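Local coordinates for protein alpha-galactosidase (Thermus thermophilus, PDB 6LCJ) that probably hydrolyses terminal alpha-galactosyl groups of galactosides, as a family GH36 glycoside hydrolase that assembles into a hexamer, at residues A145-L150 and R390-E395; R149-R154 and A345-A350; T171-D176 and D210-G215; L177-L182 and A217-R222. One frame throughout, in Å; residues are numbered along the deposited sequence.

How the interactions relate
The four contacts form two groups. Interactions 1 and 2 share Arg149 and Leu150, and their centres lie about 10 Å apart. They also touch directly: Arg153 NE forms a salt bridge with Glu395 OE2 at 3.1 Å, and Leu393 packs on Leu347. Interactions 3 and 4 have centres about 9 Å apart and both use helix 175-185. There Phe212 CE2 of interaction 3 meets Leu219 CD2 of interaction 4 at 3.5 Å. The centres of interactions 1 and 3 are about 40 Å apart, on opposite sides of the chain's centre. The chain between the segments of interactions 1 and 2 includes those of 3 and 4. The enzyme is in apo form, with no substrate bound.

Interaction 1 of 4, residues A145-L150 and R390-E395; sequences AAYARL and RLWLME
Trp392 and Tyr147 meet obliquely, with their ring planes 35° apart. The touching atoms are Tyr147 CD2 and Trp392 CZ3, at 3.9 Å. Tyr147 reaches over with CG anti to its backbone N (chi1 177°), and its OH goes on to bond Ala108 O. Trp392 holds CG between its backbone N and carbonyl carbon (chi1 46°), which turns CZ3 toward Tyr147 and CE3 toward Ala148. Its NE1 bonds His389 O. Ala148 CB sits at the indole edge, near the ring plane. The same methyl lies 3.5 Å from Trp392 O and 3.9 Å from Glu395 CB. Replacing the indole by an alanine side chain is likely to open a gap beside the Tyr147 ring and remove the edge against the Ala148 methyl. Glu395 runs past the end of helix 140-149. One water donates to Ala145 O at 3.0 Å and, weakly, to Glu395 OE1. Glu395 OE2 pairs with Arg153, and it meets Arg149 only through CG, at 3.8 Å. The contact thus joins helix 140-149 to the 3-10 turn before strand 398-400 through an apolar centre. Glu395 lies at its edge, and its charge is probably matched by Arg153 and not by Arg149.

Interaction 2 of 4, residues R149-R154 and A345-A350; sequences RLLPRR and ASLGLA
Two loops of the barrel domain meet here. Loop 149-154 leads from helix 140-149 toward strand 161-164. Loop 345-350 lies between strands 335-338 and 352-354. Leu151 to Arg154 line up against Leu347 to Ala350. At one end the leucines cross obliquely, with Leu151 CD1 3.6 Å from Leu347 CD1. Next, Pro152 CB rests 3.5 Å from Leu347 O and 3.8 Å from Gly348 CA. Gly348 has backbone angles that suit glycine, and a beta carbon there would clash with Pro152 CB. This lets the backbones come close, with the CA atoms of Arg153 and Gly348 4.7 Å apart. At the other end Arg154 lies along a row of carbonyl oxygens. Its CG is anti to the backbone N (chi1 171°) and the chain stays extended to NE. That places CD 3.5 Å from Gly348 O and 3.6 Å from Leu349 O. The head group then reaches Asp351 in a salt bridge, with Arg328 close by. A leucine in place of Arg154 would probably leave Asp351 without this salt-bridge mate. The loops thus hold together by apolar contact and close backbone fit. Their polar groups turn to partners just outside: Arg321 and Arg328 of helix 317-331 take the Leu347 and Leu349 carbonyls, and Asp351 takes the Arg154 head group.

Interaction 3 of 4, residues T171-D176 and D210-G215; sequences TRIGED and DRFPRG
Glu175 grips Arg214 with both carboxylate oxygens. OE1 takes the backbone N of Arg214 at 2.7 Å on its syn lone pair. OE2 takes Arg214 NH2 at 2.8 Å, which forms a salt bridge, and NE in a weak bond. The guanidinium lies edge-on to OE2, with the oxygen in its plane, yet it approaches from above the carboxylate plane. The two flat groups are turned 74° apart. Asp176 OD1 adds a longer salt bridge to the same NH2, at 3.6 Å, making a three-residue network.

Two nearly straight bonds reach backbone carbonyls, one from a backbone N and one from a side chain. Glu175 N gives to Arg211 O at 2.8 Å, and Arg211 NE gives to Ile173 O at 2.9 Å. Arg211 bends at chi3 (-57°), which brings NE back to the loop before helix 175-185, with Ile173 O in the guanidinium plane.

Packing surrounds these bonds. The Phe212 ring lies flat under the backbone, with Glu175 N over its centre at 3.8 Å and Gly174 C nearer the rim. Ile173 CD1 touches Phe212 CZ at 3.9 Å. Pro213 CD and CG lie against the Glu175 carboxylate.

Gly174 and Gly215 are the N-caps of helices 175-185 and 216-224, and Phe212 to Gly215 is a type I turn. The contact pairs the starts of two neighbouring helices. The Glu175 carboxylate, close to the start of the second helix, is probably stabilised by that helix end as well as by Arg214.

Interaction 4 of 4, residues L177-L182 and A217-R222; sequences LLLRVL and AFLAER
Leu179 is the centre of this contact and meets three residues of helix 216-224. Its CG sits beside the backbone N, anti to the carbonyl carbon (chi1 -80°), which points both methyls at that helix. CD1 lies against Phe218 CE2, at 4.0 Å, and the Arg222 head group. CD2 lies over one face of the Arg222 guanidinium, 3.7 Å from NH1, offset toward the rim. The branch point CG touches Leu219 CD1 at 4.0 Å.

Arg222 can offer that face because its chain folds twice, at chi2 and chi3. The Arg222 and Leu179 side chains cross at about a right angle, and Arg222 CB and CG also press on the CD2 methyl. The same chain lies on its own helix: Arg222 CG sits 3.7 Å above one face of the Phe218 ring. Phe218 and Arg222 are one turn apart, so ring and arginine form a single surface for Leu179.

Leu182 has CG anti to its backbone N (chi1 170°), which sends CD2 toward Arg222 O, at 3.7 Å.

The helix segments run almost parallel, 10° apart, with axes 11.1 Å from each other at closest approach. At that spacing the long side chains make the contact, and the backbones stay apart. Both helices lie on the outside of the barrel, and 192-195 is the barrel strand between them in sequence. Leu178 and Leu219 both pack on Ile195 of that strand, and Leu182 packs on Phe193. Leu177 and Val181 also touch Phe169 of helix 166-169, while Leu219 and Ala220 touch Tyr298 of barrel strand 298-303.

Interaction 1 of 4, residues A145-L150 and R390-E395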
# COMPACT_ATOMS: atom_id res chain seq x y z
N ALA E 145 29.69 -25.94 29.74
CA ALA E 145 30.44 -27.19 29.82
C ALA E 145 29.56 -28.34 30.34
O ALA E 145 29.75 -29.49 29.94
CB ALA E 145 31.67 -27.01 30.71
N ALA E 146 28.60 -28.04 31.21
CA ALA E 146 27.73 -29.09 31.73
C ALA E 146 26.71 -29.53 30.69
O ALA E 146 26.32 -30.70 30.66
CB ALA E 146 27.03 -28.62 33.01
N TYR E 147 26.26 -28.61 29.83
CA TYR E 147 25.39 -28.98 28.72
C TYR E 147 26.14 -29.86 27.72
O TYR E 147 25.61 -30.88 27.27
CB TYR E 147 24.84 -27.71 28.04
CG TYR E 147 23.96 -27.91 26.81
CD1 TYR E 147 22.92 -28.84 26.80
CD2 TYR E 147 24.17 -27.15 25.67
CE1 TYR E 147 22.13 -29.00 25.67
CE2 TYR E 147 23.38 -27.31 24.54
CZ TYR E 147 22.36 -28.23 24.54
OH TYR E 147 21.58 -28.37 23.42
N ALA E 148 27.37 -29.48 27.38
CA ALA E 148 28.12 -30.22 26.37
C ALA E 148 28.32 -31.68 26.77
O ALA E 148 28.33 -32.56 25.89
CB ALA E 148 29.47 -29.55 26.10
N ARG E 149 28.45 -31.97 28.07
CA ARG E 149 28.65 -33.35 28.52
C ARG E 149 27.45 -34.23 28.22
O ARG E 149 27.58 -35.45 28.07
CB ARG E 149 28.95 -33.40 30.01
CG ARG E 149 30.39 -33.05 30.33
CD ARG E 149 30.56 -32.73 31.77
NE ARG E 149 31.60 -31.73 31.97
CZ ARG E 149 31.50 -30.72 32.83
NH1 ARG E 149 30.39 -30.57 33.55
NH2 ARG E 149 32.50 -29.86 32.95
N LEU E 150 26.26 -33.63 28.12
CA LEU E 150 25.05 -34.39 27.84
C LEU E 150 24.79 -34.56 26.35
O LEU E 150 23.75 -35.12 25.97
CB LEU E 150 23.87 -33.72 28.53
CG LEU E 150 24.11 -33.71 30.04
CD1 LEU E 150 23.07 -32.88 30.76
CD2 LEU E 150 24.12 -35.15 30.56
N ARG E 390 31.40 -20.92 20.43
CA ARG E 390 31.13 -22.34 20.25
C ARG E 390 32.27 -23.21 20.75
O ARG E 390 32.29 -24.41 20.44
CB ARG E 390 30.81 -22.62 18.78
CG ARG E 390 29.42 -22.16 18.38
CD ARG E 390 29.18 -22.31 16.89
NE ARG E 390 27.77 -22.23 16.56
CZ ARG E 390 27.31 -21.80 15.38
NH1 ARG E 390 28.18 -21.43 14.45
NH2 ARG E 390 26.01 -21.75 15.14
N LEU E 391 33.20 -22.65 21.53
CA LEU E 391 34.36 -23.44 21.96
C LEU E 391 33.98 -24.51 22.97
O LEU E 391 34.70 -25.52 23.07
CB LEU E 391 35.44 -22.52 22.53
CG LEU E 391 36.08 -21.58 21.50
CD1 LEU E 391 36.99 -20.60 22.17
CD2 LEU E 391 36.85 -22.39 20.47
N TRP E 392 32.85 -24.36 23.67
CA TRP E 392 32.36 -25.39 24.58
C TRP E 392 32.11 -26.72 23.87
O TRP E 392 32.01 -27.75 24.53
CB TRP E 392 31.07 -24.93 25.28
CG TRP E 392 30.06 -24.30 24.38
CD1 TRP E 392 30.06 -23.03 23.90
CD2 TRP E 392 28.89 -24.93 23.83
NE1 TRP E 392 28.98 -22.82 23.08
CE2 TRP E 392 28.24 -23.97 23.02
CE3 TRP E 392 28.33 -26.21 23.93
CZ2 TRP E 392 27.07 -24.25 22.33
CZ3 TRP E 392 27.17 -26.48 23.26
CH2 TRP E 392 26.55 -25.51 22.46
N LEU E 393 32.01 -26.72 22.55
CA LEU E 393 31.86 -27.97 21.82
C LEU E 393 33.14 -28.79 21.72
O LEU E 393 33.12 -29.85 21.11
CB LEU E 393 31.33 -27.71 20.41
CG LEU E 393 29.89 -27.22 20.51
CD1 LEU E 393 29.49 -26.58 19.21
CD2 LEU E 393 28.98 -28.37 20.91
N MET E 394 34.26 -28.30 22.28
CA MET E 394 35.50 -29.07 22.26
C MET E 394 35.37 -30.34 23.08
O MET E 394 36.21 -31.23 22.97
CB MET E 394 36.65 -28.22 22.78
CG MET E 394 37.20 -27.24 21.76
SD MET E 394 38.39 -26.18 22.57
CE MET E 394 39.72 -27.35 22.91
N GLU E 395 34.34 -30.42 23.92
CA GLU E 395 33.97 -31.65 24.60
C GLU E 395 33.49 -32.72 23.61
O GLU E 395 33.63 -33.92 23.88
CB GLU E 395 32.87 -31.34 25.61
CG GLU E 395 32.32 -32.55 26.33
CD GLU E 395 33.28 -33.10 27.37
OE1 GLU E 395 34.27 -32.40 27.74
OE2 GLU E 395 33.04 -34.25 27.83
O HOH W 1 32.31 -30.02 28.51

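Interaction 2 of 4, residues R149-R154 and A345-A350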
# COMPACT_ATOMS: atom_id res chain seq x y z
N ARG E 149 28.45 -31.97 28.07
CA ARG E 149 28.65 -33.35 28.52
C ARG E 149 27.45 -34.23 28.22
O ARG E 149 27.58 -35.45 28.07
CB ARG E 149 28.95 -33.40 30.01
CG ARG E 149 30.39 -33.05 30.33
CD ARG E 149 30.56 -32.73 31.77
NE ARG E 149 31.60 -31.73 31.97
CZ ARG E 149 31.50 -30.72 32.83
NH1 ARG E 149 30.39 -30.57 33.55
NH2 ARG E 149 32.50 -29.86 32.95
N LEU E 150 26.26 -33.63 28.12
CA LEU E 150 25.05 -34.39 27.84
C LEU E 150 24.79 -34.56 26.35
O LEU E 150 23.75 -35.12 25.97
CB LEU E 150 23.87 -33.72 28.53
CG LEU E 150 24.11 -33.71 30.04
CD1 LEU E 150 23.07 -32.88 30.76
CD2 LEU E 150 24.12 -35.15 30.56
N LEU E 151 25.68 -34.12 25.49
CA LEU E 151 25.49 -34.27 24.05
C LEU E 151 26.35 -35.40 23.53
O LEU E 151 27.28 -35.86 24.20
CB LEU E 151 25.81 -32.96 23.34
CG LEU E 151 24.94 -31.76 23.74
CD1 LEU E 151 25.41 -30.48 23.05
CD2 LEU E 151 23.48 -32.04 23.44
N PRO E 152 26.08 -35.90 22.32
CA PRO E 152 26.97 -36.90 21.74
C PRO E 152 28.38 -36.36 21.59
O PRO E 152 28.59 -35.15 21.42
CB PRO E 152 26.33 -37.19 20.38
CG PRO E 152 24.89 -36.82 20.55
CD PRO E 152 24.93 -35.62 21.44
N ARG E 153 29.35 -37.27 21.70
CA ARG E 153 30.76 -36.96 21.56
C ARG E 153 31.38 -37.89 20.53
O ARG E 153 30.95 -39.02 20.35
CB ARG E 153 31.49 -37.10 22.90
CG ARG E 153 30.72 -36.53 24.05
CD ARG E 153 31.33 -36.93 25.35
NE ARG E 153 32.62 -36.30 25.57
CZ ARG E 153 33.74 -36.96 25.85
NH1 ARG E 153 33.71 -38.28 25.93
NH2 ARG E 153 34.88 -36.30 26.05
N ARG E 154 32.41 -37.39 19.85
CA ARG E 154 33.23 -38.24 19.00
C ARG E 154 34.59 -37.55 18.90
O ARG E 154 34.75 -36.60 18.11
CB ARG E 154 32.61 -38.45 17.63
CG ARG E 154 33.58 -39.15 16.67
CD ARG E 154 32.90 -39.55 15.39
NE ARG E 154 33.79 -40.31 14.51
CZ ARG E 154 33.71 -41.62 14.31
NH1 ARG E 154 32.79 -42.35 14.94
NH2 ARG E 154 34.56 -42.21 13.48
N ALA E 345 23.14 -30.93 15.64
CA ALA E 345 22.69 -32.20 15.08
C ALA E 345 23.82 -33.01 14.45
O ALA E 345 23.62 -34.18 14.12
CB ALA E 345 21.58 -31.94 14.05
N SER E 346 25.01 -32.41 14.26
CA SER E 346 26.17 -33.10 13.71
C SER E 346 26.98 -33.81 14.76
O SER E 346 27.83 -34.64 14.41
CB SER E 346 27.09 -32.11 12.98
OG SER E 346 26.52 -31.64 11.77
N LEU E 347 26.76 -33.51 16.04
CA LEU E 347 27.61 -34.04 17.09
C LEU E 347 27.49 -35.56 17.17
O LEU E 347 26.40 -36.13 17.02
CB LEU E 347 27.24 -33.41 18.42
CG LEU E 347 27.43 -31.89 18.54
CD1 LEU E 347 26.99 -31.36 19.92
CD2 LEU E 347 28.89 -31.54 18.25
N GLY E 348 28.63 -36.23 17.40
CA GLY E 348 28.69 -37.67 17.40
C GLY E 348 28.99 -38.29 16.06
O GLY E 348 29.42 -39.44 16.02
N LEU E 349 28.76 -37.58 14.96
CA LEU E 349 29.08 -38.07 13.63
C LEU E 349 30.33 -37.41 13.05
O LEU E 349 31.20 -38.11 12.52
CB LEU E 349 27.89 -37.82 12.69
CG LEU E 349 26.59 -38.49 13.11
CD1 LEU E 349 25.43 -38.00 12.27
CD2 LEU E 349 26.71 -40.04 13.05
N ALA E 350 30.45 -36.09 13.16
CA ALA E 350 31.64 -35.41 12.66
C ALA E 350 32.84 -35.69 13.55
O ALA E 350 32.72 -35.81 14.77
CB ALA E 350 31.40 -33.90 12.59

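Interaction 3 of 4, residues T171-D176 and D210-G215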
# COMPACT_ATOMS: atom_id res chain seq x y z
N THR E 171 38.90 -21.55 -6.44
CA THR E 171 38.57 -22.56 -7.44
C THR E 171 39.62 -22.70 -8.54
O THR E 171 39.50 -23.60 -9.37
CB THR E 171 37.21 -22.26 -8.12
OG1 THR E 171 37.20 -20.91 -8.60
CG2 THR E 171 36.04 -22.46 -7.16
N ARG E 172 40.64 -21.83 -8.57
CA ARG E 172 41.70 -21.90 -9.59
C ARG E 172 42.74 -22.94 -9.22
O ARG E 172 43.92 -22.64 -9.03
CB ARG E 172 42.36 -20.54 -9.77
CG ARG E 172 41.46 -19.35 -9.59
CD ARG E 172 40.52 -19.22 -10.77
NE ARG E 172 41.26 -18.88 -11.98
CZ ARG E 172 41.52 -17.64 -12.40
NH1 ARG E 172 41.10 -16.59 -11.70
NH2 ARG E 172 42.22 -17.45 -13.51
N ILE E 173 42.32 -24.19 -9.12
CA ILE E 173 43.24 -25.28 -8.80
C ILE E 173 43.36 -26.19 -10.01
O ILE E 173 42.47 -26.25 -10.87
CB ILE E 173 42.83 -26.09 -7.56
CG1 ILE E 173 41.34 -26.46 -7.61
CG2 ILE E 173 43.19 -25.33 -6.29
CD1 ILE E 173 40.97 -27.57 -6.65
N GLY E 174 44.47 -26.90 -10.06
CA GLY E 174 44.76 -27.79 -11.17
C GLY E 174 45.75 -28.82 -10.70
O GLY E 174 46.46 -28.62 -9.70
N GLU E 175 45.78 -29.94 -11.41
CA GLU E 175 46.64 -31.05 -11.03
C GLU E 175 48.11 -30.63 -11.01
O GLU E 175 48.83 -30.90 -10.04
CB GLU E 175 46.38 -32.21 -12.00
CG GLU E 175 47.50 -33.18 -12.29
CD GLU E 175 47.21 -33.97 -13.57
OE1 GLU E 175 46.20 -34.71 -13.62
OE2 GLU E 175 47.99 -33.83 -14.55
N ASP E 176 48.55 -29.90 -12.04
CA ASP E 176 49.95 -29.47 -12.11
C ASP E 176 50.31 -28.53 -10.96
O ASP E 176 51.31 -28.74 -10.26
CB ASP E 176 50.23 -28.79 -13.46
CG ASP E 176 50.58 -29.79 -14.57
OD1 ASP E 176 50.65 -31.03 -14.31
OD2 ASP E 176 50.78 -29.33 -15.72
N ASP E 210 38.75 -30.82 -16.51
CA ASP E 210 39.86 -30.88 -17.45
C ASP E 210 41.20 -30.54 -16.81
O ASP E 210 42.24 -31.00 -17.29
CB ASP E 210 39.59 -29.95 -18.63
CG ASP E 210 38.67 -30.58 -19.65
OD1 ASP E 210 38.45 -31.82 -19.56
OD2 ASP E 210 38.17 -29.85 -20.54
N ARG E 211 41.19 -29.75 -15.75
CA ARG E 211 42.43 -29.37 -15.09
C ARG E 211 42.99 -30.48 -14.20
O ARG E 211 44.03 -30.27 -13.57
CB ARG E 211 42.22 -28.08 -14.30
CG ARG E 211 41.53 -26.99 -15.15
CD ARG E 211 41.48 -25.64 -14.46
NE ARG E 211 40.81 -25.68 -13.16
CZ ARG E 211 39.49 -25.58 -12.99
NH1 ARG E 211 38.69 -25.43 -14.04
NH2 ARG E 211 38.97 -25.63 -11.76
N PHE E 212 42.35 -31.65 -14.15
CA PHE E 212 42.88 -32.82 -13.43
C PHE E 212 42.93 -34.03 -14.35
O PHE E 212 42.31 -35.07 -14.09
CB PHE E 212 42.03 -33.11 -12.18
CG PHE E 212 42.15 -32.05 -11.13
CD1 PHE E 212 41.51 -30.82 -11.28
CD2 PHE E 212 42.94 -32.24 -10.02
CE1 PHE E 212 41.64 -29.83 -10.34
CE2 PHE E 212 43.08 -31.25 -9.07
CZ PHE E 212 42.42 -30.04 -9.23
N PRO E 213 43.72 -33.96 -15.44
CA PRO E 213 43.64 -35.01 -16.48
C PRO E 213 44.00 -36.40 -16.00
O PRO E 213 43.41 -37.37 -16.49
CB PRO E 213 44.61 -34.51 -17.56
CG PRO E 213 45.50 -33.54 -16.87
CD PRO E 213 44.67 -32.89 -15.82
N ARG E 214 44.93 -36.56 -15.06
CA ARG E 214 45.27 -37.92 -14.65
C ARG E 214 44.32 -38.47 -13.59
O ARG E 214 44.52 -39.61 -13.14
CB ARG E 214 46.72 -38.00 -14.16
CG ARG E 214 47.73 -38.10 -15.31
CD ARG E 214 49.17 -37.83 -14.88
NE ARG E 214 49.37 -36.42 -14.60
CZ ARG E 214 50.52 -35.89 -14.18
NH1 ARG E 214 51.58 -36.66 -13.99
NH2 ARG E 214 50.59 -34.58 -13.95
N GLY E 215 43.30 -37.72 -13.18
CA GLY E 215 42.30 -38.24 -12.27
C GLY E 215 42.69 -38.10 -10.81
O GLY E 215 43.86 -37.91 -10.45

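Interaction 4 of 4, residues L177-L182 and A217-R222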
# COMPACT_ATOMS: atom_id res chain seq x y z
N LEU E 177 49.49 -27.50 -10.75
CA LEU E 177 49.76 -26.51 -9.72
C LEU E 177 49.83 -27.14 -8.33
O LEU E 177 50.72 -26.80 -7.53
CB LEU E 177 48.69 -25.43 -9.76
CG LEU E 177 48.39 -24.58 -8.52
CD1 LEU E 177 49.50 -23.60 -8.29
CD2 LEU E 177 47.09 -23.84 -8.75
N LEU E 178 48.93 -28.08 -8.03
CA LEU E 178 48.92 -28.69 -6.70
C LEU E 178 50.07 -29.67 -6.52
O LEU E 178 50.51 -29.91 -5.39
CB LEU E 178 47.58 -29.38 -6.43
CG LEU E 178 46.37 -28.43 -6.30
CD1 LEU E 178 45.07 -29.19 -6.02
CD2 LEU E 178 46.60 -27.36 -5.22
N LEU E 179 50.57 -30.26 -7.62
CA LEU E 179 51.75 -31.12 -7.50
C LEU E 179 52.99 -30.30 -7.14
O LEU E 179 53.82 -30.76 -6.35
CB LEU E 179 51.97 -31.90 -8.80
CG LEU E 179 51.06 -33.14 -8.94
CD1 LEU E 179 51.13 -33.73 -10.33
CD2 LEU E 179 51.39 -34.19 -7.89
N ARG E 180 53.11 -29.09 -7.66
CA ARG E 180 54.24 -28.25 -7.25
C ARG E 180 54.08 -27.79 -5.81
O ARG E 180 55.05 -27.79 -5.04
CB ARG E 180 54.37 -27.05 -8.19
CG ARG E 180 54.65 -27.47 -9.63
CD ARG E 180 55.16 -26.32 -10.46
NE ARG E 180 54.11 -25.33 -10.66
CZ ARG E 180 53.06 -25.51 -11.45
NH1 ARG E 180 52.91 -26.65 -12.13
NH2 ARG E 180 52.15 -24.55 -11.57
N VAL E 181 52.87 -27.39 -5.43
CA VAL E 181 52.63 -26.95 -4.07
C VAL E 181 52.86 -28.11 -3.10
O VAL E 181 53.43 -27.92 -2.02
CB VAL E 181 51.21 -26.36 -3.95
CG1 VAL E 181 50.84 -26.11 -2.52
CG2 VAL E 181 51.13 -25.07 -4.75
N LEU E 182 52.45 -29.32 -3.50
CA LEU E 182 52.66 -30.51 -2.67
C LEU E 182 54.14 -30.69 -2.35
O LEU E 182 54.50 -30.98 -1.20
CB LEU E 182 52.10 -31.74 -3.37
CG LEU E 182 52.43 -33.12 -2.78
CD1 LEU E 182 51.70 -33.39 -1.48
CD2 LEU E 182 52.13 -34.21 -3.79
N ALA E 217 42.56 -40.23 -8.25
CA ALA E 217 43.28 -41.29 -7.55
C ALA E 217 44.78 -41.15 -7.71
O ALA E 217 45.54 -41.52 -6.82
CB ALA E 217 42.82 -42.66 -8.03
N PHE E 218 45.22 -40.59 -8.84
CA PHE E 218 46.64 -40.36 -9.07
C PHE E 218 47.18 -39.28 -8.13
O PHE E 218 48.20 -39.48 -7.46
CB PHE E 218 46.86 -39.95 -10.53
CG PHE E 218 48.15 -39.24 -10.78
CD1 PHE E 218 49.34 -39.96 -10.87
CD2 PHE E 218 48.17 -37.86 -10.94
CE1 PHE E 218 50.54 -39.30 -11.10
CE2 PHE E 218 49.37 -37.20 -11.18
CZ PHE E 218 50.56 -37.92 -11.26
N LEU E 219 46.50 -38.14 -8.08
CA LEU E 219 46.85 -37.07 -7.15
C LEU E 219 46.99 -37.58 -5.72
O LEU E 219 47.94 -37.21 -5.01
CB LEU E 219 45.78 -35.98 -7.21
CG LEU E 219 46.20 -34.54 -6.98
CD1 LEU E 219 47.42 -34.21 -7.81
CD2 LEU E 219 45.03 -33.66 -7.36
N ALA E 220 46.06 -38.42 -5.26
CA ALA E 220 46.15 -38.89 -3.88
C ALA E 220 47.36 -39.80 -3.67
O ALA E 220 47.94 -39.80 -2.58
CB ALA E 220 44.87 -39.62 -3.47
N GLU E 221 47.75 -40.57 -4.69
CA GLU E 221 48.89 -41.46 -4.53
C GLU E 221 50.20 -40.68 -4.46
O GLU E 221 51.09 -41.01 -3.67
CB GLU E 221 48.93 -42.50 -5.65
CG GLU E 221 50.10 -43.49 -5.56
CD GLU E 221 50.30 -44.10 -4.16
OE1 GLU E 221 49.30 -44.42 -3.47
OE2 GLU E 221 51.48 -44.25 -3.75
N ARG E 222 50.33 -39.63 -5.28
CA ARG E 222 51.45 -38.70 -5.14
C ARG E 222 51.50 -38.08 -3.74
O ARG E 222 52.58 -37.88 -3.18
CB ARG E 222 51.36 -37.60 -6.21
CG ARG E 222 51.46 -38.11 -7.64
CD ARG E 222 52.90 -38.40 -8.06
NE ARG E 222 53.24 -37.77 -9.35
CZ ARG E 222 54.00 -36.68 -9.49
NH1 ARG E 222 54.53 -36.08 -8.42
NH2 ARG E 222 54.24 -36.19 -10.71